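Local coordinates for Mll8374 protein (Mesorhizobium loti, PDB 3B5E), which is probably a carboxylesterase of the alpha/beta-hydrolase fold, hydrolysing carboxylic ester bonds with a serine nucleophile, at residues R63-Q68 with L89-A94. Numbering follows the deposited sequence.
Sequences RGRIPQ and LAETAA. With EDO (1,2-ethanediol), chain K.
Glu91 OE1 is gripped twice, by Arg65 NE at 2.9 Å and by a water, 2.7 Å from OE1, that donates to it while accepting from the backbone N of Arg65. The other oxygen, OE2, takes a nearly straight bond (173°) from Arg65 NH2 at 3.1 Å, which completes a side-on, two-nitrogen salt bridge. It illustrates how a bidentate pair can depart from coplanarity: the guanidinium and carboxylate planes stand 55° apart, NE meeting the syn lone pair of OE1 while NH2 approaches OE2 from above the carboxylate plane. Bending of the glutamate at chi2 (-59°) carries its carboxylate off the helix toward the loop. Ala94, one turn further on, lays its CB over one guanidinium face, 3.4 Å from Arg65 NH2. A glutamine here would probably leave the Arg65 guanidinium without its negative mate and set an amide NH2 against one of its N-H groups. Phe18 touches both Arg65 and Ala94. The contact thus ties the surface loop that follows sheet strand 58-62, and leads into the small hairpin of strands 66-68 and 71-73, to helix 85-106, which packs through Thr92 against helix 120-131.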
loop_
_atom_site.group_PDB
_atom_site.type_symbol
_atom_site.label_atom_id
_atom_site.label_comp_id
_atom_site.label_asym_id
_atom_site.label_seq_id
_atom_site.Cartn_x
_atom_site.Cartn_y
_atom_site.Cartn_z
ATOM N N ARG A 63 10.460 0.505 -3.580
ATOM C CA ARG A 63 10.450 -0.041 -4.951
ATOM C C ARG A 63 10.283 -1.550 -4.935
ATOM O O ARG A 63 10.957 -2.240 -4.183
ATOM C CB ARG A 63 11.748 0.316 -5.669
ATOM C CG ARG A 63 11.819 -0.117 -7.154
ATOM C CD ARG A 63 13.169 0.073 -7.767
ATOM N NE ARG A 63 13.406 1.490 -8.049
ATOM C CZ ARG A 63 14.418 1.963 -8.764
ATOM N NH1 ARG A 63 15.341 1.160 -9.258
ATOM N NH2 ARG A 63 14.501 3.260 -8.985
ATOM N N GLY A 64 9.395 -2.050 -5.794
ATOM C CA GLY A 64 9.237 -3.492 -6.009
ATOM C C GLY A 64 10.506 -4.168 -6.512
ATOM O O GLY A 64 11.379 -3.547 -7.120
ATOM N N ARG A 65 10.637 -5.454 -6.224
ATOM C CA ARG A 65 11.874 -6.173 -6.540
ATOM C C ARG A 65 11.862 -6.906 -7.873
ATOM O O ARG A 65 12.881 -7.450 -8.283
ATOM C CB ARG A 65 12.201 -7.138 -5.426
ATOM C CG ARG A 65 12.321 -6.428 -4.117
ATOM C CD ARG A 65 13.088 -7.216 -3.107
ATOM N NE ARG A 65 12.565 -8.562 -2.896
ATOM C CZ ARG A 65 13.010 -9.396 -1.959
ATOM N NH1 ARG A 65 13.987 -9.038 -1.137
ATOM N NH2 ARG A 65 12.478 -10.600 -1.842
ATOM N N ILE A 66 10.733 -6.878 -8.561
ATOM C CA ILE A 66 10.563 -7.571 -9.834
ATOM C C ILE A 66 10.471 -6.549 -10.964
ATOM O O ILE A 66 9.575 -5.711 -10.950
ATOM C CB ILE A 66 9.283 -8.434 -9.790
ATOM C CG1 ILE A 66 9.420 -9.502 -8.706
ATOM C CG2 ILE A 66 9.003 -9.093 -11.136
ATOM C CD1 ILE A 66 8.153 -10.162 -8.377
ATOM N N PRO A 67 11.397 -6.608 -11.940
ATOM C CA PRO A 67 11.302 -5.713 -13.081
ATOM C C PRO A 67 10.048 -5.959 -13.928
ATOM O O PRO A 67 9.585 -7.087 -14.081
ATOM C CB PRO A 67 12.568 -6.034 -13.893
ATOM C CG PRO A 67 13.501 -6.646 -12.915
ATOM C CD PRO A 67 12.594 -7.462 -12.036
ATOM N N GLN A 68 9.492 -4.878 -14.436
ATOM C CA GLN A 68 8.398 -4.933 -15.393
ATOM C C GLN A 68 8.613 -3.769 -16.334
ATOM O O GLN A 68 8.375 -2.603 -15.986
ATOM C CB GLN A 68 7.048 -4.815 -14.747
ATOM C CG GLN A 68 5.963 -4.714 -15.810
ATOM C CD GLN A 68 4.611 -4.859 -15.239
ATOM O OE1 GLN A 68 4.432 -5.607 -14.293
ATOM N NE2 GLN A 68 3.628 -4.129 -15.795
ATOM N N LEU A 89 3.745 -14.687 -1.249
ATOM C CA LEU A 89 4.216 -15.083 0.077
ATOM C C LEU A 89 5.668 -14.610 0.337
ATOM O O LEU A 89 5.955 -14.061 1.410
ATOM C CB LEU A 89 4.065 -16.581 0.270
ATOM C CG LEU A 89 2.740 -17.113 0.856
ATOM C CD1 LEU A 89 1.492 -16.475 0.253
ATOM C CD2 LEU A 89 2.686 -18.608 0.679
ATOM N N ALA A 90 6.550 -14.788 -0.652
ATOM C CA ALA A 90 7.963 -14.487 -0.500
ATOM C C ALA A 90 8.179 -12.990 -0.374
ATOM O O ALA A 90 8.937 -12.538 0.486
ATOM C CB ALA A 90 8.783 -15.064 -1.665
ATOM N N GLU A 91 7.531 -12.232 -1.245
ATOM C CA GLU A 91 7.714 -10.779 -1.307
ATOM C C GLU A 91 7.063 -10.084 -0.128
ATOM O O GLU A 91 7.607 -9.117 0.407
ATOM C CB GLU A 91 7.219 -10.245 -2.654
ATOM C CG GLU A 91 8.002 -10.786 -3.863
ATOM C CD GLU A 91 9.492 -10.459 -3.794
ATOM O OE1 GLU A 91 9.858 -9.286 -3.565
ATOM O OE2 GLU A 91 10.299 -11.395 -3.953
ATOM N N THR A 92 5.927 -10.608 0.315
ATOM C CA THR A 92 5.255 -10.069 1.481
ATOM C C THR A 92 6.109 -10.325 2.749
ATOM O O THR A 92 6.233 -9.443 3.605
ATOM C CB THR A 92 3.798 -10.603 1.593
ATOM O OG1 THR A 92 3.097 -10.388 0.354
ATOM C CG2 THR A 92 3.040 -9.928 2.708
ATOM N N ALA A 93 6.721 -11.510 2.850
ATOM C CA ALA A 93 7.634 -11.844 3.956
ATOM C C ALA A 93 8.850 -10.924 3.949
ATOM O O ALA A 93 9.271 -10.405 5.000
ATOM C CB ALA A 93 8.076 -13.310 3.874
ATOM N N ALA A 94 9.435 -10.742 2.769
ATOM C CA ALA A 94 10.564 -9.845 2.607
ATOM C C ALA A 94 10.182 -8.426 3.000
ATOM O O ALA A 94 10.929 -7.761 3.730
ATOM C CB ALA A 94 11.105 -9.904 1.188
HETATM C C1 EDO K . 18.116 2.400 -11.108
HETATM O O1 EDO K . 17.280 3.546 -10.919
HETATM C C2 EDO K . 17.854 1.817 -12.491
HETATM O O2 EDO K . 16.961 0.696 -12.415
HETATM O O HOH W 1 8.745 -7.078 -4.593
#